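Local coordinates for protein RNA polymerase sigma factor SIGMA-28 (FliA) (Aquifex aeolicus, PDB 1RP3) that probably directs RNA polymerase to flagellar promoters as a sigma factor, and is captured in an inactive conformation by the anti-sigma factor FlgM, at residues Leu17-Lys20 with Tyr21-Leu24; Thr30-Lys33 with Lys34-Glu38; Val40-Arg43 with Asp44-Tyr48; Gly78-Tyr81 with Asp82-Ser86; Glu192-Val195 with Ile196-Phe200. All blocks are in the same frame, centred on the assembly; numbering follows the deposited sequence.

Contact 1 (Leu17-Lys20 with Tyr21-Leu24)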
loop_
_atom_site.group_PDB
_atom_site.type_symbol
_atom_site.label_atom_id
_atom_site.label_comp_id
_atom_site.label_asym_id
_atom_site.label_seq_id
_atom_site.Cartn_x
_atom_site.Cartn_y
_atom_site.Cartn_z
ATOM N N LEU A 17 -3.432 17.593 16.459
ATOM C CA LEU A 17 -2.981 17.332 15.095
ATOM C C LEU A 17 -2.745 15.818 14.913
ATOM O O LEU A 17 -3.211 15.232 13.940
ATOM C CB LEU A 17 -1.728 18.168 14.799
ATOM C CG LEU A 17 -1.488 18.753 13.397
ATOM C CD1 LEU A 17 -2.762 19.334 12.789
ATOM C CD2 LEU A 17 -0.417 19.838 13.495
ATOM N N ILE A 18 -2.101 15.184 15.892
ATOM C CA ILE A 18 -1.847 13.747 15.852
ATOM C C ILE A 18 -3.180 13.016 15.818
ATOM O O ILE A 18 -3.455 12.232 14.909
ATOM C CB ILE A 18 -1.021 13.279 17.081
ATOM C CG1 ILE A 18 0.375 13.901 17.034
ATOM C CG2 ILE A 18 -0.896 11.763 17.106
ATOM C CD1 ILE A 18 1.228 13.592 18.253
ATOM N N LEU A 19 -4.022 13.326 16.797
ATOM C CA LEU A 19 -5.354 12.747 16.928
ATOM C C LEU A 19 -6.127 12.879 15.624
ATOM O O LEU A 19 -6.717 11.916 15.151
ATOM C CB LEU A 19 -6.106 13.488 18.033
ATOM C CG LEU A 19 -6.959 12.770 19.075
ATOM C CD1 LEU A 19 -6.258 11.528 19.592
ATOM C CD2 LEU A 19 -7.218 13.751 20.231
ATOM N N LYS A 20 -6.083 14.070 15.035
ATOM C CA LYS A 20 -6.793 14.364 13.795
ATOM C C LYS A 20 -6.455 13.409 12.662
ATOM O O LYS A 20 -7.342 12.989 11.932
ATOM C CB LYS A 20 -6.532 15.811 13.346
ATOM C CG LYS A 20 -7.224 16.183 12.043
ATOM C CD LYS A 20 -6.931 17.616 11.596
ATOM C CE LYS A 20 -7.726 17.941 10.323
ATOM N NZ LYS A 20 -7.507 19.346 9.874
ATOM N N TYR A 21 -5.182 13.044 12.547
ATOM C CA TYR A 21 -4.735 12.167 11.476
ATOM C C TYR A 21 -4.629 10.663 11.744
ATOM O O TYR A 21 -4.256 9.897 10.853
ATOM C CB TYR A 21 -3.450 12.721 10.874
ATOM C CG TYR A 21 -3.689 14.014 10.136
ATOM C CD1 TYR A 21 -4.344 14.015 8.906
ATOM C CD2 TYR A 21 -3.299 15.242 10.681
ATOM C CE1 TYR A 21 -4.614 15.204 8.234
ATOM C CE2 TYR A 21 -3.558 16.439 10.019
ATOM C CZ TYR A 21 -4.219 16.413 8.792
ATOM O OH TYR A 21 -4.469 17.589 8.117
ATOM N N LEU A 22 -4.948 10.227 12.959
ATOM C CA LEU A 22 -4.929 8.795 13.257
ATOM C C LEU A 22 -5.820 7.983 12.254
ATOM O O LEU A 22 -5.477 6.867 11.873
ATOM C CB LEU A 22 -5.370 8.537 14.704
ATOM C CG LEU A 22 -4.364 8.383 15.858
ATOM C CD1 LEU A 22 -3.011 7.910 15.371
ATOM C CD2 LEU A 22 -4.215 9.677 16.583
ATOM N N PRO A 23 -6.990 8.520 11.851
ATOM C CA PRO A 23 -7.827 7.773 10.900
ATOM C C PRO A 23 -7.097 7.575 9.580
ATOM O O PRO A 23 -7.302 6.575 8.890
ATOM C CB PRO A 23 -9.034 8.691 10.706
ATOM C CG PRO A 23 -9.143 9.359 12.023
ATOM C CD PRO A 23 -7.715 9.701 12.353
ATOM N N LEU A 24 -6.247 8.542 9.236
ATOM C CA LEU A 24 -5.458 8.474 8.018
ATOM C C LEU A 24 -4.450 7.315 8.107
ATOM O O LEU A 24 -4.283 6.565 7.145
ATOM C CB LEU A 24 -4.758 9.809 7.751
ATOM C CG LEU A 24 -3.947 9.872 6.458
ATOM C CD1 LEU A 24 -4.802 9.460 5.254
ATOM C CD2 LEU A 24 -3.398 11.274 6.276
#

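Contact 2 (Thr30-Lys33 with Lys34-Glu38)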
loop_
_atom_site.group_PDB
_atom_site.type_symbol
_atom_site.label_atom_id
_atom_site.label_comp_id
_atom_site.label_asym_id
_atom_site.label_seq_id
_atom_site.Cartn_x
_atom_site.Cartn_y
_atom_site.Cartn_z
ATOM N N THR A 30 -4.564 -0.171 6.175
ATOM C CA THR A 30 -5.553 -1.092 5.630
ATOM C C THR A 30 -5.314 -1.278 4.119
ATOM O O THR A 30 -5.351 -2.394 3.605
ATOM C CB THR A 30 -7.003 -0.551 5.876
ATOM O OG1 THR A 30 -7.219 -0.382 7.281
ATOM C CG2 THR A 30 -8.060 -1.512 5.346
ATOM N N ASN A 31 -5.068 -0.179 3.415
ATOM C CA ASN A 31 -4.847 -0.232 1.978
ATOM C C ASN A 31 -3.584 -0.996 1.605
ATOM O O ASN A 31 -3.566 -1.742 0.617
ATOM C CB ASN A 31 -4.826 1.168 1.384
ATOM C CG ASN A 31 -4.832 1.149 -0.118
ATOM O OD1 ASN A 31 -3.891 1.620 -0.749
ATOM N ND2 ASN A 31 -5.878 0.572 -0.708
ATOM N N ILE A 32 -2.542 -0.833 2.415
ATOM C CA ILE A 32 -1.290 -1.535 2.181
ATOM C C ILE A 32 -1.496 -3.007 2.532
ATOM O O ILE A 32 -0.988 -3.885 1.841
ATOM C CB ILE A 32 -0.131 -0.902 2.997
ATOM C CG1 ILE A 32 0.196 0.479 2.435
ATOM C CG2 ILE A 32 1.112 -1.753 2.959
ATOM C CD1 ILE A 32 1.177 1.265 3.283
ATOM N N LYS A 33 -2.308 -3.270 3.557
ATOM C CA LYS A 33 -2.597 -4.643 3.983
ATOM C C LYS A 33 -3.192 -5.501 2.868
ATOM O O LYS A 33 -3.045 -6.720 2.870
ATOM C CB LYS A 33 -3.529 -4.658 5.198
ATOM C CG LYS A 33 -2.810 -4.730 6.531
ATOM C CD LYS A 33 -2.219 -6.106 6.780
ATOM C CE LYS A 33 -3.302 -7.153 7.002
ATOM N NZ LYS A 33 -2.744 -8.540 7.131
ATOM N N LYS A 34 -3.849 -4.872 1.906
ATOM C CA LYS A 34 -4.445 -5.623 0.802
ATOM C C LYS A 34 -3.405 -6.298 -0.099
ATOM O O LYS A 34 -3.732 -7.205 -0.867
ATOM C CB LYS A 34 -5.330 -4.720 -0.048
ATOM C CG LYS A 34 -6.565 -4.196 0.655
ATOM C CD LYS A 34 -7.296 -3.219 -0.262
ATOM C CE LYS A 34 -8.645 -2.812 0.301
ATOM N NZ LYS A 34 -9.370 -1.940 -0.653
ATOM N N HIS A 35 -2.152 -5.871 0.022
ATOM C CA HIS A 35 -1.068 -6.411 -0.791
ATOM C C HIS A 35 -0.068 -7.212 0.029
ATOM O O HIS A 35 0.971 -7.619 -0.479
ATOM C CB HIS A 35 -0.309 -5.268 -1.456
ATOM C CG HIS A 35 -1.188 -4.313 -2.207
ATOM N ND1 HIS A 35 -1.243 -4.296 -3.581
ATOM C CD2 HIS A 35 -2.014 -3.345 -1.773
ATOM C CE1 HIS A 35 -2.077 -3.342 -3.964
ATOM N NE2 HIS A 35 -2.561 -2.750 -2.897
ATOM N N LEU A 36 -0.340 -7.363 1.315
ATOM C CA LEU A 36 0.567 -8.077 2.185
ATOM C C LEU A 36 0.076 -9.471 2.548
ATOM O O LEU A 36 -1.097 -9.795 2.401
ATOM C CB LEU A 36 0.785 -7.259 3.460
ATOM C CG LEU A 36 1.719 -6.045 3.381
ATOM C CD1 LEU A 36 1.510 -5.130 4.607
ATOM C CD2 LEU A 36 3.176 -6.541 3.270
ATOM N N PRO A 37 1.001 -10.349 2.946
ATOM C CA PRO A 37 0.584 -11.698 3.329
ATOM C C PRO A 37 -0.322 -11.511 4.542
ATOM O O PRO A 37 -0.102 -10.615 5.362
ATOM C CB PRO A 37 1.899 -12.357 3.754
ATOM C CG PRO A 37 2.938 -11.624 2.972
ATOM C CD PRO A 37 2.468 -10.199 2.993
ATOM N N GLU A 38 -1.340 -12.351 4.638
ATOM C CA GLU A 38 -2.298 -12.323 5.732
ATOM C C GLU A 38 -1.642 -12.291 7.126
ATOM O O GLU A 38 -2.159 -11.651 8.045
ATOM C CB GLU A 38 -3.214 -13.540 5.591
ATOM C CG GLU A 38 -4.403 -13.582 6.536
ATOM C CD GLU A 38 -5.345 -14.758 6.247
ATOM O OE1 GLU A 38 -4.857 -15.856 5.880
ATOM O OE2 GLU A 38 -6.580 -14.575 6.377
HETATM O O HOH W 1 -3.004 -9.038 4.516
#

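Contact 3 (Val40-Arg43 with Asp44-Tyr48)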
loop_
_atom_site.group_PDB
_atom_site.type_symbol
_atom_site.label_atom_id
_atom_site.label_comp_id
_atom_site.label_asym_id
_atom_site.label_seq_id
_atom_site.Cartn_x
_atom_site.Cartn_y
_atom_site.Cartn_z
ATOM N N VAL A 40 0.883 -10.633 8.210
ATOM C CA VAL A 40 1.385 -9.335 8.668
ATOM C C VAL A 40 0.291 -8.651 9.485
ATOM O O VAL A 40 -0.823 -8.458 9.008
ATOM C CB VAL A 40 1.836 -8.433 7.498
ATOM C CG1 VAL A 40 2.230 -7.050 8.006
ATOM C CG2 VAL A 40 3.015 -9.083 6.764
ATOM N N ASP A 41 0.619 -8.338 10.735
ATOM C CA ASP A 41 -0.300 -7.708 11.677
ATOM C C ASP A 41 -0.489 -6.212 11.409
ATOM O O ASP A 41 0.459 -5.424 11.509
ATOM C CB ASP A 41 0.227 -7.953 13.094
ATOM C CG ASP A 41 -0.799 -7.674 14.173
ATOM O OD1 ASP A 41 -1.812 -6.982 13.912
ATOM O OD2 ASP A 41 -0.568 -8.143 15.310
ATOM N N ILE A 42 -1.731 -5.825 11.121
ATOM C CA ILE A 42 -2.039 -4.432 10.822
ATOM C C ILE A 42 -1.669 -3.491 11.953
ATOM O O ILE A 42 -1.462 -2.304 11.736
ATOM C CB ILE A 42 -3.520 -4.219 10.421
ATOM C CG1 ILE A 42 -3.706 -2.802 9.846
ATOM C CG2 ILE A 42 -4.448 -4.475 11.598
ATOM C CD1 ILE A 42 -5.114 -2.473 9.411
ATOM N N ARG A 43 -1.551 -4.032 13.159
ATOM C CA ARG A 43 -1.192 -3.228 14.312
ATOM C C ARG A 43 0.272 -2.810 14.220
ATOM O O ARG A 43 0.635 -1.732 14.684
ATOM C CB ARG A 43 -1.519 -3.976 15.611
ATOM C CG ARG A 43 -3.036 -4.149 15.856
ATOM C CD ARG A 43 -3.328 -5.022 17.094
ATOM N NE ARG A 43 -2.635 -6.313 17.040
ATOM C CZ ARG A 43 -2.496 -7.143 18.073
ATOM N NH1 ARG A 43 -3.010 -6.842 19.258
ATOM N NH2 ARG A 43 -1.774 -8.239 17.940
ATOM N N ASP A 44 1.099 -3.629 13.575
ATOM C CA ASP A 44 2.512 -3.283 13.395
ATOM C C ASP A 44 2.616 -2.107 12.422
ATOM O O ASP A 44 3.309 -1.110 12.698
ATOM C CB ASP A 44 3.321 -4.474 12.869
ATOM C CG ASP A 44 3.650 -5.485 13.953
ATOM O OD1 ASP A 44 3.760 -5.093 15.145
ATOM O OD2 ASP A 44 3.814 -6.677 13.611
ATOM N N LEU A 45 1.862 -2.210 11.325
ATOM C CA LEU A 45 1.821 -1.181 10.297
ATOM C C LEU A 45 1.364 0.121 10.929
ATOM O O LEU A 45 2.005 1.151 10.771
ATOM C CB LEU A 45 0.842 -1.574 9.185
ATOM C CG LEU A 45 1.244 -2.536 8.061
ATOM C CD1 LEU A 45 2.451 -3.331 8.393
ATOM C CD2 LEU A 45 0.097 -3.450 7.784
ATOM N N ILE A 46 0.253 0.069 11.654
ATOM C CA ILE A 46 -0.276 1.252 12.312
ATOM C C ILE A 46 0.742 1.813 13.292
ATOM O O ILE A 46 0.949 3.025 13.349
ATOM C CB ILE A 46 -1.593 0.947 13.049
ATOM C CG1 ILE A 46 -2.672 0.567 12.038
ATOM C CG2 ILE A 46 -2.061 2.169 13.875
ATOM C CD1 ILE A 46 -3.996 0.199 12.692
ATOM N N SER A 47 1.398 0.925 14.034
ATOM C CA SER A 47 2.400 1.348 15.009
ATOM C C SER A 47 3.457 2.215 14.366
ATOM O O SER A 47 3.650 3.348 14.780
ATOM C CB SER A 47 3.039 0.151 15.688
ATOM O OG SER A 47 2.109 -0.427 16.564
ATOM N N TYR A 48 4.097 1.700 13.319
ATOM C CA TYR A 48 5.125 2.450 12.611
ATOM C C TYR A 48 4.524 3.675 11.940
ATOM O O TYR A 48 5.123 4.740 11.939
ATOM C CB TYR A 48 5.845 1.552 11.603
ATOM C CG TYR A 48 6.818 0.603 12.277
ATOM C CD1 TYR A 48 8.111 1.020 12.597
ATOM C CD2 TYR A 48 6.436 -0.698 12.633
ATOM C CE1 TYR A 48 8.999 0.172 13.258
ATOM C CE2 TYR A 48 7.315 -1.554 13.301
ATOM C CZ TYR A 48 8.592 -1.116 13.606
ATOM O OH TYR A 48 9.482 -1.969 14.225
#

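Contact 4 (Gly78-Tyr81 with Asp82-Ser86)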
loop_
_atom_site.group_PDB
_atom_site.type_symbol
_atom_site.label_atom_id
_atom_site.label_comp_id
_atom_site.label_asym_id
_atom_site.label_seq_id
_atom_site.Cartn_x
_atom_site.Cartn_y
_atom_site.Cartn_z
ATOM N N GLY A 78 5.889 6.339 4.193
ATOM C CA GLY A 78 7.326 6.184 4.262
ATOM C C GLY A 78 7.749 5.376 5.458
ATOM O O GLY A 78 8.550 4.459 5.315
ATOM N N ALA A 79 7.178 5.672 6.624
ATOM C CA ALA A 79 7.536 4.940 7.838
ATOM C C ALA A 79 7.093 3.487 7.769
ATOM O O ALA A 79 7.767 2.606 8.287
ATOM C CB ALA A 79 6.942 5.615 9.079
ATOM N N ILE A 80 5.964 3.236 7.119
ATOM C CA ILE A 80 5.450 1.879 7.016
ATOM C C ILE A 80 6.309 1.072 6.045
ATOM O O ILE A 80 6.671 -0.065 6.339
ATOM C CB ILE A 80 3.940 1.887 6.631
ATOM C CG1 ILE A 80 3.121 2.448 7.792
ATOM C CG2 ILE A 80 3.445 0.507 6.266
ATOM C CD1 ILE A 80 1.637 2.605 7.489
ATOM N N TYR A 81 6.649 1.658 4.896
ATOM C CA TYR A 81 7.499 0.969 3.923
ATOM C C TYR A 81 8.916 0.809 4.476
ATOM O O TYR A 81 9.602 -0.169 4.161
ATOM C CB TYR A 81 7.498 1.696 2.572
ATOM C CG TYR A 81 6.236 1.447 1.775
ATOM C CD1 TYR A 81 5.987 0.198 1.207
ATOM C CD2 TYR A 81 5.278 2.437 1.627
ATOM C CE1 TYR A 81 4.813 -0.057 0.513
ATOM C CE2 TYR A 81 4.104 2.197 0.940
ATOM C CZ TYR A 81 3.879 0.947 0.382
ATOM O OH TYR A 81 2.731 0.712 -0.330
ATOM N N ASP A 82 9.337 1.747 5.327
ATOM C CA ASP A 82 10.656 1.670 5.953
ATOM C C ASP A 82 10.728 0.398 6.773
ATOM O O ASP A 82 11.755 -0.288 6.783
ATOM C CB ASP A 82 10.914 2.844 6.909
ATOM C CG ASP A 82 11.438 4.093 6.201
ATOM O OD1 ASP A 82 11.910 3.988 5.047
ATOM O OD2 ASP A 82 11.368 5.190 6.811
ATOM N N TYR A 83 9.646 0.115 7.496
ATOM C CA TYR A 83 9.592 -1.069 8.328
ATOM C C TYR A 83 9.435 -2.341 7.487
ATOM O O TYR A 83 10.108 -3.336 7.741
ATOM C CB TYR A 83 8.465 -0.961 9.362
ATOM C CG TYR A 83 7.990 -2.298 9.889
ATOM C CD1 TYR A 83 8.796 -3.062 10.731
ATOM C CD2 TYR A 83 6.743 -2.806 9.533
ATOM C CE1 TYR A 83 8.374 -4.296 11.210
ATOM C CE2 TYR A 83 6.316 -4.036 10.005
ATOM C CZ TYR A 83 7.135 -4.779 10.842
ATOM O OH TYR A 83 6.721 -6.017 11.295
ATOM N N LEU A 84 8.548 -2.309 6.501
ATOM C CA LEU A 84 8.340 -3.485 5.668
ATOM C C LEU A 84 9.596 -3.858 4.886
ATOM O O LEU A 84 9.878 -5.035 4.682
ATOM C CB LEU A 84 7.149 -3.275 4.733
ATOM C CG LEU A 84 5.791 -3.210 5.435
ATOM C CD1 LEU A 84 4.736 -2.675 4.486
ATOM C CD2 LEU A 84 5.424 -4.588 5.956
ATOM N N ARG A 85 10.373 -2.855 4.496
ATOM C CA ARG A 85 11.602 -3.085 3.750
ATOM C C ARG A 85 12.705 -3.677 4.634
ATOM O O ARG A 85 13.637 -4.304 4.137
ATOM C CB ARG A 85 12.073 -1.783 3.105
ATOM C CG ARG A 85 13.308 -1.914 2.232
ATOM C CD ARG A 85 13.543 -0.649 1.428
ATOM N NE ARG A 85 12.618 -0.528 0.305
ATOM C CZ ARG A 85 11.688 0.422 0.192
ATOM N NH1 ARG A 85 11.548 1.338 1.144
ATOM N NH2 ARG A 85 10.914 0.477 -0.890
ATOM N N SER A 86 12.587 -3.512 5.946
ATOM C CA SER A 86 13.596 -4.053 6.854
ATOM C C SER A 86 13.358 -5.542 7.046
ATOM O O SER A 86 14.153 -6.226 7.694
ATOM C CB SER A 86 13.588 -3.324 8.204
ATOM O OG SER A 86 12.486 -3.714 9.000
#

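Contact 5 (Glu192-Val195 with Ile196-Phe200)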
loop_
_atom_site.group_PDB
_atom_site.type_symbol
_atom_site.label_atom_id
_atom_site.label_comp_id
_atom_site.label_asym_id
_atom_site.label_seq_id
_atom_site.Cartn_x
_atom_site.Cartn_y
_atom_site.Cartn_z
ATOM N N GLU A 192 -2.213 -7.257 -18.449
ATOM C CA GLU A 192 -1.524 -6.717 -17.280
ATOM C C GLU A 192 -2.130 -5.391 -16.815
ATOM O O GLU A 192 -2.373 -5.193 -15.620
ATOM C CB GLU A 192 -0.035 -6.535 -17.575
ATOM C CG GLU A 192 0.728 -7.835 -17.788
ATOM C CD GLU A 192 2.204 -7.618 -18.104
ATOM O OE1 GLU A 192 2.726 -6.504 -17.856
ATOM O OE2 GLU A 192 2.845 -8.567 -18.607
ATOM N N LYS A 193 -2.375 -4.497 -17.768
ATOM C CA LYS A 193 -2.959 -3.190 -17.505
ATOM C C LYS A 193 -4.306 -3.361 -16.813
ATOM O O LYS A 193 -4.591 -2.667 -15.837
ATOM C CB LYS A 193 -3.119 -2.431 -18.824
ATOM C CG LYS A 193 -3.561 -0.984 -18.696
ATOM C CD LYS A 193 -3.548 -0.271 -20.055
ATOM C CE LYS A 193 -2.136 -0.195 -20.629
ATOM N NZ LYS A 193 -2.097 0.378 -22.006
ATOM N N LEU A 194 -5.105 -4.315 -17.289
ATOM C CA LEU A 194 -6.423 -4.602 -16.706
ATOM C C LEU A 194 -6.287 -5.069 -15.261
ATOM O O LEU A 194 -7.076 -4.682 -14.405
ATOM C CB LEU A 194 -7.160 -5.673 -17.527
ATOM C CG LEU A 194 -8.411 -6.326 -16.908
ATOM C CD1 LEU A 194 -9.487 -5.290 -16.590
ATOM C CD2 LEU A 194 -8.967 -7.385 -17.843
ATOM N N VAL A 195 -5.299 -5.919 -14.999
ATOM C CA VAL A 195 -5.072 -6.420 -13.655
ATOM C C VAL A 195 -4.625 -5.276 -12.751
ATOM O O VAL A 195 -5.094 -5.154 -11.622
ATOM C CB VAL A 195 -4.019 -7.550 -13.654
ATOM C CG1 VAL A 195 -3.476 -7.795 -12.244
ATOM C CG2 VAL A 195 -4.626 -8.826 -14.215
ATOM N N ILE A 196 -3.752 -4.413 -13.265
ATOM C CA ILE A 196 -3.262 -3.290 -12.484
ATOM C C ILE A 196 -4.398 -2.341 -12.129
ATOM O O ILE A 196 -4.479 -1.865 -10.997
ATOM C CB ILE A 196 -2.151 -2.515 -13.218
ATOM C CG1 ILE A 196 -0.890 -3.370 -13.320
ATOM C CG2 ILE A 196 -1.811 -1.242 -12.468
ATOM C CD1 ILE A 196 -0.308 -3.773 -11.975
ATOM N N GLN A 197 -5.303 -2.109 -13.075
ATOM C CA GLN A 197 -6.413 -1.205 -12.816
ATOM C C GLN A 197 -7.344 -1.771 -11.748
ATOM O O GLN A 197 -7.753 -1.051 -10.829
ATOM C CB GLN A 197 -7.188 -0.891 -14.102
ATOM C CG GLN A 197 -8.303 0.142 -13.908
ATOM C CD GLN A 197 -8.948 0.597 -15.221
ATOM O OE1 GLN A 197 -8.270 1.068 -16.145
ATOM N NE2 GLN A 197 -10.267 0.489 -15.290
ATOM N N LEU A 198 -7.663 -3.062 -11.845
ATOM C CA LEU A 198 -8.556 -3.675 -10.867
ATOM C C LEU A 198 -7.944 -3.693 -9.472
ATOM O O LEU A 198 -8.652 -3.566 -8.467
ATOM C CB LEU A 198 -8.937 -5.097 -11.288
ATOM C CG LEU A 198 -9.916 -5.299 -12.455
ATOM C CD1 LEU A 198 -10.133 -6.778 -12.669
ATOM C CD2 LEU A 198 -11.242 -4.623 -12.197
ATOM N N ILE A 199 -6.621 -3.812 -9.417
ATOM C CA ILE A 199 -5.922 -3.862 -8.147
ATOM C C ILE A 199 -5.698 -2.515 -7.482
ATOM O O ILE A 199 -6.006 -2.352 -6.305
ATOM C CB ILE A 199 -4.573 -4.612 -8.283
ATOM C CG1 ILE A 199 -4.844 -6.118 -8.355
ATOM C CG2 ILE A 199 -3.651 -4.287 -7.108
ATOM C CD1 ILE A 199 -3.622 -6.996 -8.333
ATOM N N PHE A 200 -5.219 -1.543 -8.251
ATOM C CA PHE A 200 -4.908 -0.228 -7.708
ATOM C C PHE A 200 -5.944 0.858 -7.883
ATOM O O PHE A 200 -6.070 1.726 -7.025
ATOM C CB PHE A 200 -3.566 0.263 -8.251
ATOM C CG PHE A 200 -2.400 -0.585 -7.840
ATOM C CD1 PHE A 200 -2.006 -1.659 -8.617
ATOM C CD2 PHE A 200 -1.659 -0.272 -6.705
ATOM C CE1 PHE A 200 -0.887 -2.417 -8.273
ATOM C CE2 PHE A 200 -0.534 -1.026 -6.350
ATOM C CZ PHE A 200 -0.147 -2.098 -7.141
#

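Contact 1 (Leu17-Lys20 with Tyr21-Leu24)
Tyr21 packs against Leu17 and Lys20, whose side chains both run alongside it in its own direction. Its ring rises from CB with CG anti to the carbonyl carbon (chi1 -68°), which leaves CE2 4.1 Å from Leu17 CD1 and one face under the extended Lys20 chain. Lys20 CG makes a CH-pi contact there, 4.3 Å from the centroid of the Tyr21 ring. All this lies within helix 7-33 of sigma region 2, which kinks at Pro23: Tyr21 N still bonds Leu17 O at 3.3 Å, whereas Leu22 N turns mainly to Leu19 O, also at 3.3 Å. The tighter side is that of the buried Ile18 and Leu22, where Leu22 CD2 presses to 3.1 Å from Ile18 O; Ile11 of the FlgM chain packs on both and on Leu19. Helix 42-58 meets Leu17, Ile18, Tyr21 and Leu22. Replacing Tyr21 by a serine is likely to deprive the Lys20 chain of its ring face and open a gap beside Leu17 and Leu53. The looser side is that of Lys20, exposed to solvent.

Contact 2 (Thr30-Lys33 with Lys34-Glu38)
Ile32 lies alongside Leu36, the two side chains pointing the same way, with Ile32 CG2 3.8 Å from Leu36 CD1. The CG2 branch is anti to the backbone N (chi1 -69° for CG1), which places this methyl on the side of the following turn. Beyond the pair, Leu84 of helix 66-85 touches both residues. Helix 7-33 runs out here into a type I beta turn from Lys33 to Leu36: Lys34 N has only weak bonds, to Thr30 O and Asn31 O, while His35 N reaches Ile32 O at 2.9 Å in a nearly straight bond (163°) and Leu36 N reaches Lys33 O at 3.2 Å. Lys33 curls over the turn, its chain bent at chi2 and chi3. Its NZ donates to a water at 2.7 Å, which is also 2.8 Å from Lys33 O and 2.9 Å from Leu36 O, and NZ has a second bond to Val40 O, just before the next helix. His35 presents a ring edge to the helix, with CD2 3.3 Å from Asn31 O, while its ND1 is hydrogen-bonded to Lys224 NZ; its ring also meets Phe200 of the same chain and Phe86 of the FlgM chain. The extended Lys34 chain crosses Asn31, with CD 4.1 Å from Asn31 ND2, and carries NZ to Glu203 O.

Contact 3 (Val40-Arg43 with Asp44-Tyr48)
With OG beside its own backbone N (chi1 -72°), Ser47 turns its hydroxyl back to the carbonyl of Arg43. Arg43 O thus receives two donors from Ser47, one turn on, reaching it from opposite faces of its plane: Ser47 N at 2.8 Å and Ser47 OG at 2.7 Å. At the start of helix 42-58, CG of Asp41 is anti to the backbone N (chi1 -165°), so that its carboxylate turns forward over the first turn, where the bent Arg43 chain meets it. Asp41 is the N-cap: its OD1 accepts from Arg43 N at 3.1 Å, met from above the carboxylate plane, and its backbone O takes Asp44 N at 2.8 Å. The guanidinium grips the same carboxylate side-on. Arg43 NH2 reaches the syn lone pair of Asp41 OD2 at 2.9 Å, and NE bonds OD2 too, with a weak bond to OD1. The apolar side holds Val40 CG1, 3.7 Å from Leu45 CD1 with the side chains crossing at about a right angle, and Ile42 CG1, 4.1 Å from Ile46 CD1. Ile42 packs on Thr30 and Lys33, Leu45 on Lys33, and Ile46 on Ala29, all of helix 7-33. Were Asp41 an alanine, the N-H of Arg43 would probably lose its cap and the guanidinium its fixed rotation. The Asp41 carboxylate probably suits the helix dipole, while Arg43 probably offsets the negative charge it brings near Asp44 (OD2 to OD2 4.9 Å).

Contact 4 (Gly78-Tyr81 with Asp82-Ser86)
Four backbone bonds join the two turns of helix 66-85, the shortest being Asp82 N to Gly78 O and Arg85 N to Tyr81 O, both 2.8 Å. Leu84 N to Ile80 O is nearly as short, at 2.9 Å, and straighter (165°). Where the helix runs out, Ser86 OG donates to Tyr83 O at 2.7 Å, sharing that oxygen with Ser86 N. The Asp82 carboxylate folds back along the helix, CG beside its own backbone N (chi1 -85°), which sets Asp82 CG 3.0 Å from Gly78 O; its OD1 forms a salt bridge with Arg152. Arg85 likewise bridges to Glu148, so both charged groups face helix 129-158. Further round, Ile80 and Leu84 lie side by side, with CG2 of the former 3.9 Å from CD1 of the latter, packed on Ile32. Since Asp82 sets its negative oxygens close to a carbonyl oxygen, the cation of Arg152 is likely to offset the repulsion between those oxygens, and the paired charges probably help tie region 2 to helix 129-158.

Contact 5 (Glu192-Val195 with Ile196-Phe200)
Val195 and Ile199 lie side by side, pointing the same way, with CG1 of Val195 4.0 Å from CD1 of Ile199; Leu194 and Leu198 do likewise, and Leu194 CD1 lies 4.2 Å from Leu198 CG. CG1 of Val195, anti to the backbone N (chi1 163°), is thereby placed beside Ile199. The backbone bonds across the contact run i to i+4, with a wider pi-type turn at 197-200: Ile196 N to Glu192 O is 2.8 Å, Gln197 N to Lys193 O 2.9 Å, and Ile199 N to Val195 O 3.0 Å. Lys193 and Gln197 serve the partner chain. Gln197, extended beyond CG, bonds Tyr72, Glu73 and Ser75 of FlgM with its amide, and Lys193 NZ makes a salt bridge to Asp76 of FlgM. Leu198 and Ile199 pack on Val209 of helix 206-212, and Ile196 and Ile199 touch helix 217-236. This is helix 190-201 of sigma region 4, in a helix-turn-helix family, packed on its neighbouring helices and held by FlgM through polar bonds and apolar packing alike.

In the fold
Contacts 1 to 4 all belong to region 2, and contact 5 to region 4. Contact 5 is the buried one; the others are partly buried. Contacts 1 and 2 share helix 7-33, their centres 21 Å apart, whereas contacts 2, 3 and 4 join three successive helices around Ile32, Leu36, Leu45 and Leu84. Tyr48 and Tyr83 stack between contacts 3 and 4. The chemistry follows position: a helix start in contact 3 carries a cap and ion pair, a helix end in contact 2 a turn with water. Within their helices contacts 1 and 5 pack apolar neighbours, but contact 5 adds polar bonds to FlgM, and contact 4 sends Asp82 and Arg85 into salt bridges with helix 129-158. His35 links region 2 to contact 5, and FlgM packs on all five.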